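CBIX (Paracoccus pantotrophus, PDB 4CCS) probably catalyses the last step of siroheme biosynthesis in denitrifying bacteria, insertion of ferrous iron into sirohydrochlorin, as a member of the CbiX group of chelatases. Local coordinates at residues Asn4-His10 against Cys38-Leu44; Leu101-Leu105 against Val209-Val215; Gly119-Ala125 against Arg174-Leu180. All blocks are in the same frame, centred on the assembly; numbering follows the deposited sequence. Where two conformers were deposited one is given.

Overall arrangement
The chain contains two parallel four-stranded sheets with the same strand order, 2-1-3-4. Interaction 1 joins two neighbouring strands of the first, interaction 3 two of the second; their centres lie about 30 Å apart, on opposite sides of the chain's centre. Interaction 2 lies between them, its centre about 14 Å from that of interaction 3 and about 20 Å from that of interaction 1. It touches interaction 3 directly: Val-209 N is 3.0 Å from Pro-179 O, probably hydrogen-bonded, and Cys-102 packs on Leu-178 and Leu-180. From Val-215, helix 215-226 runs back to cover Val-5 and Ile-7 of interaction 1. The bound D-malate touches Leu-103 and lies about 10 Å from the side chain of Leu-105.

Interaction 1 (Asn4-His10 against Cys38-Leu44); sequences NVLIVAH and CVRGATL. With EDO (1,2-ethanediol), chain D.
Ile-7 is held to strand 38-43 at both ends of its backbone: its N gives an almost straight bond (173°) to Arg-40 O at 2.9 Å, and its O receives the N-H of Ala-42. Val-5 and Ala-9 repeat this pattern, while Leu-6 and Val-8 bond to Leu-58, Tyr-60 and Leu-62. Joined through helix 16-30, strands 4-9 and 38-43 form a parallel beta-alpha-beta unit. Packing is tight where Ile-7 CG1, beside its own backbone N (chi1 -51°), comes 3.9 Å from Val-39 CG1, under Ile-219 and Ile-223 of helix 215-226. On the reverse face Leu-6 CD1 meets Ala-42 CB at 3.9 Å, and the side chains of Val-8 and Leu-44 cross nearly at a right angle, CG1 to CG 3.7 Å. The strand beginnings are looser: partly exposed Asn-4 and Cys-38 meet there, OD1 to CB 3.8 Å, and Arg-40, next on that face, hydrogen-bonds NH1 to Val-39 O at 3.0 Å. At the other end a water joins His-10 O to Thr-43 OG1, and O2 of an ethanediol, probably from the crystallisation liquor, meets the His-10 ring edge in plane, hydrogen-bonded to ND1 (2.8 Å). Apolar side chains thus pack both faces of the buried middle, whereas terminal His-10 can engage a small oxygen ligand.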
ATOM      1  N   ASN A   4      17.830  12.401  -7.612  1.00 32.25           N
ATOM      2  CA  ASN A   4      17.336  11.164  -8.237  1.00 31.39           C
ATOM      3  C   ASN A   4      16.417  10.392  -7.280  1.00 31.26           C
ATOM      4  O   ASN A   4      16.820  10.103  -6.149  1.00 30.61           O
ATOM      5  CB  ASN A   4      18.504  10.279  -8.687  1.00 34.29           C
ATOM      6  CG  ASN A   4      18.989  10.504 -10.104  1.00 62.48           C
ATOM      7  OD1 ASN A   4      18.376  11.213 -10.912  1.00 59.40           O
ATOM      8  ND2 ASN A   4      20.084   9.846 -10.456  1.00 53.89           N
ATOM      9  N   VAL A   5      15.177  10.090  -7.717  1.00 25.73           N
ATOM     10  CA  VAL A   5      14.205   9.335  -6.898  1.00 23.70           C
ATOM     11  C   VAL A   5      13.624   8.148  -7.674  1.00 25.11           C
ATOM     12  O   VAL A   5      13.106   8.319  -8.778  1.00 24.20           O
ATOM     13  CB  VAL A   5      13.082  10.227  -6.272  1.00 27.46           C
ATOM     14  CG1 VAL A   5      12.112   9.400  -5.414  1.00 26.71           C
ATOM     15  CG2 VAL A   5      13.671  11.372  -5.445  1.00 27.32           C
ATOM     16  N   LEU A   6      13.664   6.957  -7.064  1.00 20.91           N
ATOM     17  CA  LEU A   6      13.082   5.765  -7.663  1.00 20.91           C
ATOM     18  C   LEU A   6      11.978   5.205  -6.754  1.00 21.59           C
ATOM     19  O   LEU A   6      12.242   4.900  -5.595  1.00 19.67           O
ATOM     20  CB  LEU A   6      14.202   4.735  -7.939  1.00 22.44           C
ATOM     21  CG  LEU A   6      13.900   3.530  -8.843  1.00 29.47           C
ATOM     22  CD1 LEU A   6      13.353   3.955 -10.229  1.00 30.00           C
ATOM     23  CD2 LEU A   6      15.156   2.689  -9.032  1.00 32.18           C
ATOM     24  N   ILE A   7      10.739   5.136  -7.271  1.00 19.35           N
ATOM     25  CA  ILE A   7       9.560   4.559  -6.593  1.00 18.78           C
ATOM     26  C   ILE A   7       9.601   3.079  -6.975  1.00 20.80           C
ATOM     27  O   ILE A   7       9.530   2.747  -8.165  1.00 18.96           O
ATOM     28  CB  ILE A   7       8.231   5.221  -7.041  1.00 22.08           C
ATOM     29  CG1 ILE A   7       8.264   6.777  -6.969  1.00 23.07           C
ATOM     30  CG2 ILE A   7       7.028   4.640  -6.285  1.00 21.80           C
ATOM     31  CD1 ILE A   7       8.711   7.466  -5.697  1.00 40.47           C
ATOM     32  N   VAL A   8       9.784   2.210  -5.976  1.00 17.42           N
ATOM     33  CA  VAL A   8       9.994   0.776  -6.189  1.00 16.38           C
ATOM     34  C   VAL A   8       8.845  -0.076  -5.670  1.00 18.94           C
ATOM     35  O   VAL A   8       8.488   0.007  -4.496  1.00 18.41           O
ATOM     36  CB  VAL A   8      11.366   0.342  -5.593  1.00 19.74           C
ATOM     37  CG1 VAL A   8      11.591  -1.166  -5.726  1.00 19.31           C
ATOM     38  CG2 VAL A   8      12.516   1.109  -6.247  1.00 19.34           C
ATOM     39  N   ALA A   9       8.301  -0.927  -6.543  1.00 15.82           N
ATOM     40  CA  ALA A   9       7.267  -1.883  -6.163  1.00 15.75           C
ATOM     41  C   ALA A   9       7.862  -3.287  -6.054  1.00 20.53           C
ATOM     42  O   ALA A   9       8.823  -3.621  -6.769  1.00 18.30           O
ATOM     43  CB  ALA A   9       6.163  -1.891  -7.198  1.00 16.19           C
ATOM     44  N   HIS A  10       7.269  -4.120  -5.183  1.00 17.58           N
ATOM     45  CA  HIS A  10       7.610  -5.540  -5.086  1.00 18.11           C
ATOM     46  C   HIS A  10       7.179  -6.179  -6.402  1.00 21.92           C
ATOM     47  O   HIS A  10       6.156  -5.792  -6.963  1.00 20.75           O
ATOM     48  CB  HIS A  10       6.799  -6.232  -3.971  1.00 19.32           C
ATOM     49  CG  HIS A  10       7.509  -6.295  -2.664  1.00 22.99           C
ATOM     50  ND1 HIS A  10       8.804  -6.766  -2.566  1.00 25.03           N
ATOM     51  CD2 HIS A  10       7.074  -5.946  -1.433  1.00 24.75           C
ATOM     52  CE1 HIS A  10       9.125  -6.660  -1.286  1.00 24.66           C
ATOM     53  NE2 HIS A  10       8.109  -6.180  -0.568  1.00 24.80           N
ATOM     54  N   CYS A  38      14.185  14.212  -9.976  1.00 27.33           N
ATOM     55  CA  CYS A  38      13.923  13.422 -11.183  0.50 26.60           C
ATOM     56  C   CYS A  38      13.311  12.117 -10.666  1.00 27.24           C
ATOM     57  O   CYS A  38      14.050  11.290 -10.129  1.00 25.85           O
ATOM     58  CB  CYS A  38      15.223  13.155 -11.939  0.50 27.27           C
ATOM     59  SG  CYS A  38      16.134  14.647 -12.414  0.50 31.37           S
ATOM     60  N   VAL A  39      11.995  11.960 -10.771  1.00 22.32           N
ATOM     61  CA  VAL A  39      11.245  10.807 -10.254  1.00 21.32           C
ATOM     62  C   VAL A  39      10.930   9.782 -11.329  1.00 23.29           C
ATOM     63  O   VAL A  39      10.314  10.117 -12.336  1.00 22.60           O
ATOM     64  CB  VAL A  39       9.945  11.273  -9.533  1.00 24.06           C
ATOM     65  CG1 VAL A  39       9.264  10.109  -8.795  1.00 23.37           C
ATOM     66  CG2 VAL A  39      10.231  12.429  -8.571  1.00 23.88           C
ATOM     67  N   ARG A  40      11.320   8.520 -11.086  1.00 20.18           N
ATOM     68  CA  ARG A  40      11.040   7.415 -12.010  1.00 19.89           C
ATOM     69  C   ARG A  40      10.474   6.230 -11.220  1.00 22.55           C
ATOM     70  O   ARG A  40      10.594   6.209  -9.991  1.00 22.91           O
ATOM     71  CB  ARG A  40      12.305   7.009 -12.792  1.00 19.11           C
ATOM     72  CG  ARG A  40      12.816   8.079 -13.772  1.00 28.99           C
ATOM     73  CD  ARG A  40      11.854   8.339 -14.928  1.00 35.99           C
ATOM     74  NE  ARG A  40      12.390   9.296 -15.899  1.00 38.00           N
ATOM     75  CZ  ARG A  40      12.242  10.617 -15.830  1.00 50.23           C
ATOM     76  NH1 ARG A  40      11.573  11.168 -14.823  1.00 33.88           N
ATOM     77  NH2 ARG A  40      12.758  11.397 -16.765  1.00 42.87           N
ATOM     78  N   GLY A  41       9.822   5.280 -11.910  1.00 19.03           N
ATOM     79  CA  GLY A  41       9.234   4.114 -11.253  1.00 18.67           C
ATOM     80  C   GLY A  41       9.869   2.803 -11.722  1.00 22.96           C
ATOM     81  O   GLY A  41      10.369   2.708 -12.851  1.00 21.61           O
ATOM     82  N   ALA A  42       9.848   1.791 -10.844  1.00 19.05           N
ATOM     83  CA  ALA A  42      10.391   0.464 -11.147  1.00 19.60           C
ATOM     84  C   ALA A  42       9.684  -0.634 -10.373  1.00 22.01           C
ATOM     85  O   ALA A  42       9.278  -0.441  -9.222  1.00 19.87           O
ATOM     86  CB  ALA A  42      11.888   0.424 -10.826  1.00 20.81           C
ATOM     87  N   THR A  43       9.567  -1.807 -11.005  1.00 17.80           N
ATOM     88  CA  THR A  43       9.051  -3.002 -10.349  1.00 16.53           C
ATOM     89  C   THR A  43      10.203  -3.969 -10.244  1.00 19.27           C
ATOM     90  O   THR A  43      10.943  -4.144 -11.219  1.00 16.45           O
ATOM     91  CB  THR A  43       7.844  -3.630 -11.057  1.00 20.01           C
ATOM     92  OG1 THR A  43       7.544  -4.842 -10.349  1.00 18.99           O
ATOM     93  CG2 THR A  43       8.105  -3.950 -12.538  1.00 16.93           C
ATOM     94  N   LEU A  44      10.344  -4.617  -9.079  1.00 17.64           N
ATOM     95  CA  LEU A  44      11.391  -5.613  -8.870  1.00 17.73           C
ATOM     96  C   LEU A  44      11.157  -6.880  -9.720  1.00 20.65           C
ATOM     97  O   LEU A  44      12.046  -7.732  -9.783  1.00 20.54           O
ATOM     98  CB  LEU A  44      11.586  -5.925  -7.373  1.00 17.63           C
ATOM     99  CG  LEU A  44      12.068  -4.739  -6.508  1.00 21.26           C
ATOM    100  CD1 LEU A  44      12.138  -5.121  -5.049  1.00 20.58           C
ATOM    101  CD2 LEU A  44      13.419  -4.183  -6.994  1.00 23.60           C
TER
HETATM  102  C1  EDO D1229       9.666 -10.029  -5.926  1.00 45.76           C
HETATM  103  O1  EDO D1229      10.057  -9.412  -7.153  1.00 47.07           O
HETATM  104  C2  EDO D1229      10.271  -9.259  -4.759  1.00 42.56           C
HETATM  105  O2  EDO D1229       9.869  -7.899  -4.854  1.00 37.66           O
HETATM  106  O   HOH W   1       4.982  -5.040  -9.513  1.00 18.05           O

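Interaction 2 (Leu101-Leu105 against Val209-Val215); sequences LCLAL and VGLAPQV
Ala-212 N donates to Val-209 O at 3.0 Å, closing the 3-10 turn 209-211, and Val-209 CG2 and Ala-212 CB meet Leu-101 and Leu-105 of helix 98-113. A type I beta turn from Ala-212 to Val-215 follows and leads into helix 215-226, making this a packing of a helix on the connection between strand 204-205 and the last helix of an alpha/beta fold. Leu-101 and Leu-105 stand one helical turn apart, so both face the same way. With CG of Leu-101 opposite its backbone N (chi1 174°), the fork straddles the connection: CD2 touches Val-209 CG2 at 3.8 Å and Val-215 CG2 at 3.7 Å, while CD1 rests on Ala-212 CB. Leu-105 CD1 lies 3.9 Å from Ala-212 CB as well, and its side chain meets Val-209 about at a right angle. A methyl is all that Ala-212 offers, which suits a position shared by two leucines. Cys-102 SG adds a more distant touch on Val-209 CG2 before the helix turns its next residue, Leu-103, to the bound D-malate. Exposed Gln-214 borders the patch, its chain bent at chi2 (84°) to set OE1 3.4 Å from Leu-101 CD1.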
ATOM      1  N   LEU A 101      -5.723   9.287   4.575  1.00 17.40           N
ATOM      2  CA  LEU A 101      -6.188   8.837   3.246  1.00 17.39           C
ATOM      3  C   LEU A 101      -7.268   7.742   3.359  1.00 18.39           C
ATOM      4  O   LEU A 101      -8.309   7.833   2.681  1.00 17.04           O
ATOM      5  CB  LEU A 101      -5.000   8.385   2.366  1.00 18.22           C
ATOM      6  CG  LEU A 101      -5.361   7.751   1.006  1.00 23.06           C
ATOM      7  CD1 LEU A 101      -6.180   8.713   0.152  1.00 23.94           C
ATOM      8  CD2 LEU A 101      -4.133   7.351   0.283  1.00 26.70           C
ATOM      9  N   CYS A 102      -7.041   6.736   4.237  1.00 14.87           N
ATOM     10  CA  CYS A 102      -7.991   5.642   4.486  1.00 15.43           C
ATOM     11  C   CYS A 102      -9.299   6.203   5.005  1.00 18.42           C
ATOM     12  O   CYS A 102     -10.368   5.778   4.563  1.00 16.79           O
ATOM     13  CB  CYS A 102      -7.409   4.616   5.454  1.00 15.56           C
ATOM     14  SG  CYS A 102      -5.979   3.713   4.805  1.00 19.46           S
ATOM     15  N   LEU A 103      -9.218   7.175   5.934  1.00 16.38           N
ATOM     16  CA  LEU A 103     -10.420   7.807   6.493  1.00 15.60           C
ATOM     17  C   LEU A 103     -11.220   8.567   5.431  1.00 18.39           C
ATOM     18  O   LEU A 103     -12.435   8.403   5.370  1.00 18.72           O
ATOM     19  CB  LEU A 103     -10.087   8.694   7.716  1.00 15.86           C
ATOM     20  CG  LEU A 103     -11.287   9.322   8.455  1.00 20.49           C
ATOM     21  CD1 LEU A 103     -12.228   8.260   9.017  1.00 20.58           C
ATOM     22  CD2 LEU A 103     -10.811  10.249   9.590  1.00 22.44           C
ATOM     23  N   ALA A 104     -10.553   9.361   4.586  1.00 16.99           N
ATOM     24  CA  ALA A 104     -11.228  10.123   3.531  1.00 17.98           C
ATOM     25  C   ALA A 104     -11.909   9.178   2.517  1.00 20.68           C
ATOM     26  O   ALA A 104     -13.045   9.428   2.119  1.00 18.08           O
ATOM     27  CB  ALA A 104     -10.230  11.016   2.824  1.00 19.31           C
ATOM     28  N   LEU A 105     -11.228   8.073   2.130  1.00 17.86           N
ATOM     29  CA  LEU A 105     -11.824   7.119   1.178  1.00 17.01           C
ATOM     30  C   LEU A 105     -13.069   6.451   1.755  1.00 19.31           C
ATOM     31  O   LEU A 105     -14.090   6.356   1.069  1.00 19.58           O
ATOM     32  CB  LEU A 105     -10.797   6.053   0.766  1.00 17.07           C
ATOM     33  CG  LEU A 105      -9.665   6.504  -0.148  1.00 21.35           C
ATOM     34  CD1 LEU A 105      -8.564   5.464  -0.155  1.00 21.02           C
ATOM     35  CD2 LEU A 105     -10.170   6.752  -1.595  1.00 20.18           C
ATOM     36  N   VAL A 209      -6.101   0.857  -1.669  1.00 15.71           N
ATOM     37  CA  VAL A 209      -5.688   2.212  -1.259  1.00 15.24           C
ATOM     38  C   VAL A 209      -4.584   2.808  -2.168  1.00 19.23           C
ATOM     39  O   VAL A 209      -4.626   4.009  -2.424  1.00 18.36           O
ATOM     40  CB  VAL A 209      -5.326   2.273   0.256  1.00 18.65           C
ATOM     41  CG1 VAL A 209      -4.039   1.492   0.585  1.00 18.11           C
ATOM     42  CG2 VAL A 209      -5.247   3.718   0.757  1.00 18.86           C
ATOM     43  N   GLY A 210      -3.642   1.981  -2.686  1.00 16.74           N
ATOM     44  CA  GLY A 210      -2.545   2.438  -3.559  1.00 16.25           C
ATOM     45  C   GLY A 210      -3.012   3.133  -4.855  1.00 19.49           C
ATOM     46  O   GLY A 210      -2.224   3.866  -5.463  1.00 19.33           O
ATOM     47  N   LEU A 211      -4.268   2.922  -5.266  1.00 17.44           N
ATOM     48  CA  LEU A 211      -4.824   3.526  -6.492  1.00 18.10           C
ATOM     49  C   LEU A 211      -5.562   4.845  -6.245  1.00 21.57           C
ATOM     50  O   LEU A 211      -6.046   5.452  -7.207  1.00 20.43           O
ATOM     51  CB  LEU A 211      -5.752   2.552  -7.239  1.00 18.75           C
ATOM     52  CG  LEU A 211      -5.150   1.218  -7.712  1.00 24.95           C
ATOM     53  CD1 LEU A 211      -6.214   0.374  -8.395  1.00 26.13           C
ATOM     54  CD2 LEU A 211      -3.951   1.426  -8.647  1.00 27.42           C
ATOM     55  N   ALA A 212      -5.648   5.290  -4.977  1.00 17.54           N
ATOM     56  CA  ALA A 212      -6.374   6.518  -4.627  1.00 17.11           C
ATOM     57  C   ALA A 212      -5.797   7.770  -5.298  1.00 19.25           C
ATOM     58  O   ALA A 212      -4.587   7.848  -5.484  1.00 17.01           O
ATOM     59  CB  ALA A 212      -6.426   6.699  -3.114  1.00 18.04           C
ATOM     60  N   PRO A 213      -6.649   8.778  -5.622  1.00 19.64           N
ATOM     61  CA  PRO A 213      -6.137   9.993  -6.284  1.00 19.96           C
ATOM     62  C   PRO A 213      -5.135  10.791  -5.464  1.00 22.48           C
ATOM     63  O   PRO A 213      -4.278  11.460  -6.043  1.00 21.83           O
ATOM     64  CB  PRO A 213      -7.399  10.809  -6.621  1.00 22.38           C
ATOM     65  CG  PRO A 213      -8.546  10.114  -5.998  1.00 26.16           C
ATOM     66  CD  PRO A 213      -8.126   8.703  -5.671  1.00 21.32           C
ATOM     67  N   GLN A 214      -5.187  10.687  -4.120  1.00 18.49           N
ATOM     68  CA  GLN A 214      -4.272  11.450  -3.260  1.00 18.06           C
ATOM     69  C   GLN A 214      -2.921  10.777  -3.026  1.00 20.66           C
ATOM     70  O   GLN A 214      -2.077  11.378  -2.375  1.00 19.25           O
ATOM     71  CB  GLN A 214      -4.922  11.801  -1.909  1.00 19.73           C
ATOM     72  CG  GLN A 214      -6.225  12.579  -2.024  1.00 24.59           C
ATOM     73  CD  GLN A 214      -7.457  11.724  -2.253  1.00 38.74           C
ATOM     74  OE1 GLN A 214      -7.392  10.499  -2.426  1.00 35.52           O
ATOM     75  NE2 GLN A 214      -8.619  12.357  -2.320  1.00 38.36           N
ATOM     76  N   VAL A 215      -2.713   9.531  -3.521  1.00 16.28           N
ATOM     77  CA  VAL A 215      -1.444   8.829  -3.302  1.00 14.46           C
ATOM     78  C   VAL A 215      -0.232   9.599  -3.903  1.00 17.07           C
ATOM     79  O   VAL A 215       0.746   9.750  -3.183  1.00 16.25           O
ATOM     80  CB  VAL A 215      -1.492   7.336  -3.744  1.00 17.32           C
ATOM     81  CG1 VAL A 215      -0.092   6.715  -3.765  1.00 16.59           C
ATOM     82  CG2 VAL A 215      -2.430   6.534  -2.842  1.00 16.30           C
TER

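Interaction 3 (Gly119-Ala125 against Arg174-Leu180); sequences GTRLLVA and RAICLPL
The flat groups of strands 121-125 and 175-179 are their peptide units, which meet across the ladder through N-H and C=O. Side chains occupy the two faces of the sheet: Leu-122, Ile-176, Val-124 and Leu-178 on one, and Arg-121, Ala-175, Leu-123, Cys-177, Ala-125 and Pro-179 on the other. Six backbone bonds hold the strands, beginning with Arg-121 N to Arg-174 O at 3.1 Å (177°) and ending with Leu-180 N to Ala-125 O at 2.7 Å. Pro-179 lacks an N-H but fits, because this register uses the N-H groups of Leu-178 and Leu-180 on either side of it. On the first face Leu-122 and Ile-176 run alongside each other in the same direction, with CD2 of the leucine 4.1 Å from CB of the isoleucine. Thr-120 CG2 crosses to Ile-176 CD1 at 3.8 Å, while its hydroxyl is bonded to Pro-116 O. Helices 98-113 and 134-146 cover this side, where bulky aliphatics fill the core. The other face is more mixed, with small Ala-175, Cys-177 and Ala-125 beside Leu-123. Cys-177 SG, swung opposite its backbone N (chi1 177°), comes 3.7 Å from Ala-125 CB and also touches Leu-123 CD2; Ile-164 of helix 164-167 packs over Leu-123 and Ala-125. Arg-121 sets its CB against Ala-175 CB, and its bent chain carries NH1 away to a hydrogen bond with Thr-154 OG1. A water donates to both Gly-119 O and Arg-174 O, closing the exposed start of the ladder. Flanked by strand 152-157 beside 121-126 and strand 204-205 beside 175-179, the pair forms the centre of a parallel 2-1-3-4 sheet with helices on both faces, the alpha/beta architecture of the chelatase clan.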
ATOM      1  N   GLY A 119     -22.684   4.571  11.884  1.00 26.56           N
ATOM      2  CA  GLY A 119     -23.497   3.351  11.844  1.00 26.30           C
ATOM      3  C   GLY A 119     -22.959   2.313  10.829  1.00 30.31           C
ATOM      4  O   GLY A 119     -23.678   1.382  10.487  1.00 29.57           O
ATOM      5  N   THR A 120     -21.705   2.481  10.351  1.00 26.80           N
ATOM      6  CA  THR A 120     -21.083   1.584   9.369  1.00 26.06           C
ATOM      7  C   THR A 120     -19.938   0.796  10.014  1.00 28.19           C
ATOM      8  O   THR A 120     -19.132   1.365  10.748  1.00 28.52           O
ATOM      9  CB  THR A 120     -20.634   2.381   8.115  1.00 31.27           C
ATOM     10  OG1 THR A 120     -21.748   3.107   7.597  1.00 28.76           O
ATOM     11  CG2 THR A 120     -20.086   1.482   6.996  1.00 30.53           C
ATOM     12  N   ARG A 121     -19.864  -0.508   9.706  1.00 22.65           N
ATOM     13  CA  ARG A 121     -18.837  -1.419  10.196  1.00 21.67           C
ATOM     14  C   ARG A 121     -17.677  -1.396   9.182  1.00 23.49           C
ATOM     15  O   ARG A 121     -17.922  -1.481   7.976  1.00 22.32           O
ATOM     16  CB  ARG A 121     -19.455  -2.827  10.331  1.00 22.52           C
ATOM     17  CG  ARG A 121     -18.532  -3.934  10.775  1.00 35.97           C
ATOM     18  CD  ARG A 121     -18.092  -3.806  12.226  1.00 50.44           C
ATOM     19  NE  ARG A 121     -17.590  -5.072  12.762  1.00 52.71           N
ATOM     20  CZ  ARG A 121     -16.384  -5.567  12.503  1.00 60.90           C
ATOM     21  NH1 ARG A 121     -15.553  -4.921  11.688  1.00 32.70           N
ATOM     22  NH2 ARG A 121     -16.017  -6.734  13.016  1.00 48.54           N
ATOM     23  N   LEU A 122     -16.427  -1.302   9.675  1.00 18.62           N
ATOM     24  CA  LEU A 122     -15.249  -1.239   8.809  1.00 18.19           C
ATOM     25  C   LEU A 122     -14.371  -2.466   8.860  1.00 19.99           C
ATOM     26  O   LEU A 122     -14.120  -3.002   9.936  1.00 20.25           O
ATOM     27  CB  LEU A 122     -14.409   0.017   9.117  1.00 18.18           C
ATOM     28  CG  LEU A 122     -15.168   1.348   9.039  1.00 21.72           C
ATOM     29  CD1 LEU A 122     -14.247   2.500   9.367  1.00 21.48           C
ATOM     30  CD2 LEU A 122     -15.834   1.532   7.668  1.00 22.45           C
ATOM     31  N   LEU A 123     -13.897  -2.908   7.685  1.00 16.27           N
ATOM     32  CA  LEU A 123     -12.976  -4.039   7.565  1.00 15.87           C
ATOM     33  C   LEU A 123     -11.745  -3.640   6.741  1.00 18.91           C
ATOM     34  O   LEU A 123     -11.860  -3.293   5.563  1.00 19.09           O
ATOM     35  CB  LEU A 123     -13.668  -5.272   6.966  1.00 16.14           C
ATOM     36  CG  LEU A 123     -12.819  -6.542   6.821  1.00 19.98           C
ATOM     37  CD1 LEU A 123     -12.454  -7.147   8.199  1.00 20.90           C
ATOM     38  CD2 LEU A 123     -13.549  -7.558   5.970  1.00 21.89           C
ATOM     39  N   VAL A 124     -10.579  -3.687   7.375  1.00 14.87           N
ATOM     40  CA  VAL A 124      -9.315  -3.372   6.716  1.00 14.49           C
ATOM     41  C   VAL A 124      -8.761  -4.738   6.279  1.00 18.90           C
ATOM     42  O   VAL A 124      -8.466  -5.581   7.138  1.00 18.48           O
ATOM     43  CB  VAL A 124      -8.345  -2.611   7.663  1.00 16.39           C
ATOM     44  CG1 VAL A 124      -6.950  -2.485   7.049  1.00 16.34           C
ATOM     45  CG2 VAL A 124      -8.907  -1.238   8.047  1.00 15.82           C
ATOM     46  N   ALA A 125      -8.692  -4.979   4.958  1.00 15.57           N
ATOM     47  CA  ALA A 125      -8.176  -6.250   4.426  1.00 15.24           C
ATOM     48  C   ALA A 125      -6.742  -6.068   3.960  1.00 17.70           C
ATOM     49  O   ALA A 125      -6.463  -5.159   3.194  1.00 17.49           O
ATOM     50  CB  ALA A 125      -9.054  -6.732   3.274  1.00 16.02           C
ATOM     51  N   ARG A 174     -24.433  -2.835   6.042  1.00 25.51           N
ATOM     52  CA  ARG A 174     -23.766  -1.531   6.126  1.00 25.57           C
ATOM     53  C   ARG A 174     -22.376  -1.742   6.662  1.00 25.38           C
ATOM     54  O   ARG A 174     -22.109  -1.627   7.866  1.00 24.21           O
ATOM     55  CB  ARG A 174     -24.570  -0.520   6.967  1.00 27.08           C
ATOM     56  CG  ARG A 174     -25.757   0.046   6.226  1.00 37.11           C
ATOM     57  CD  ARG A 174     -26.559   0.969   7.109  1.00 39.98           C
ATOM     58  NE  ARG A 174     -27.672   1.562   6.368  1.00 48.76           N
ATOM     59  CZ  ARG A 174     -28.281   2.689   6.711  1.00 57.36           C
ATOM     60  NH1 ARG A 174     -27.905   3.352   7.800  1.00 38.30           N
ATOM     61  NH2 ARG A 174     -29.272   3.165   5.970  1.00 44.75           N
ATOM     62  N   ALA A 175     -21.503  -2.157   5.750  1.00 21.26           N
ATOM     63  CA  ALA A 175     -20.106  -2.458   6.013  1.00 19.19           C
ATOM     64  C   ALA A 175     -19.280  -2.073   4.803  1.00 20.27           C
ATOM     65  O   ALA A 175     -19.758  -2.149   3.667  1.00 20.00           O
ATOM     66  CB  ALA A 175     -19.933  -3.946   6.319  1.00 20.03           C
ATOM     67  N   ILE A 176     -18.046  -1.619   5.047  1.00 15.70           N
ATOM     68  CA  ILE A 176     -17.129  -1.209   3.986  1.00 15.03           C
ATOM     69  C   ILE A 176     -15.808  -1.919   4.222  1.00 19.47           C
ATOM     70  O   ILE A 176     -15.248  -1.841   5.322  1.00 18.72           O
ATOM     71  CB  ILE A 176     -16.911   0.338   3.938  1.00 17.73           C
ATOM     72  CG1 ILE A 176     -18.196   1.115   3.595  1.00 18.63           C
ATOM     73  CG2 ILE A 176     -15.780   0.724   2.979  1.00 16.95           C
ATOM     74  CD1 ILE A 176     -18.176   2.591   3.965  1.00 24.54           C
ATOM     75  N   CYS A 177     -15.297  -2.568   3.167  1.00 15.39           N
ATOM     76  CA  CYS A 177     -13.987  -3.193   3.173  1.00 14.59           C
ATOM     77  C   CYS A 177     -13.005  -2.363   2.319  1.00 17.06           C
ATOM     78  O   CYS A 177     -13.232  -2.136   1.122  1.00 16.70           O
ATOM     79  CB  CYS A 177     -14.059  -4.641   2.690  1.00 15.14           C
ATOM     80  SG  CYS A 177     -12.443  -5.449   2.592  1.00 18.94           S
ATOM     81  N   LEU A 178     -11.910  -1.922   2.943  1.00 13.85           N
ATOM     82  CA  LEU A 178     -10.831  -1.201   2.275  1.00 13.84           C
ATOM     83  C   LEU A 178      -9.606  -2.135   2.155  1.00 16.54           C
ATOM     84  O   LEU A 178      -9.052  -2.540   3.191  1.00 15.45           O
ATOM     85  CB  LEU A 178     -10.456   0.069   3.064  1.00 14.68           C
ATOM     86  CG  LEU A 178      -9.265   0.873   2.505  1.00 19.70           C
ATOM     87  CD1 LEU A 178      -9.535   1.370   1.043  1.00 19.61           C
ATOM     88  CD2 LEU A 178      -8.937   2.033   3.423  1.00 20.74           C
ATOM     89  N   PRO A 179      -9.164  -2.463   0.914  1.00 14.36           N
ATOM     90  CA  PRO A 179      -7.970  -3.309   0.734  1.00 13.79           C
ATOM     91  C   PRO A 179      -6.724  -2.458   0.948  1.00 17.49           C
ATOM     92  O   PRO A 179      -6.475  -1.495   0.212  1.00 15.96           O
ATOM     93  CB  PRO A 179      -8.075  -3.796  -0.721  1.00 15.37           C
ATOM     94  CG  PRO A 179      -9.526  -3.650  -1.070  1.00 19.14           C
ATOM     95  CD  PRO A 179      -9.947  -2.394  -0.335  1.00 14.98           C
ATOM     96  N   LEU A 180      -5.947  -2.810   1.975  1.00 13.96           N
ATOM     97  CA  LEU A 180      -4.744  -2.084   2.314  1.00 14.51           C
ATOM     98  C   LEU A 180      -3.572  -2.666   1.526  1.00 17.30           C
ATOM     99  O   LEU A 180      -2.759  -3.413   2.065  1.00 15.86           O
ATOM    100  CB  LEU A 180      -4.554  -2.105   3.846  1.00 15.02           C
ATOM    101  CG  LEU A 180      -3.598  -1.075   4.423  1.00 19.06           C
ATOM    102  CD1 LEU A 180      -4.253   0.300   4.452  1.00 19.44           C
ATOM    103  CD2 LEU A 180      -3.166  -1.497   5.834  1.00 21.08           C
TER
HETATM  104  O   HOH W   2     -23.291  -1.384  10.335  1.00 28.08           O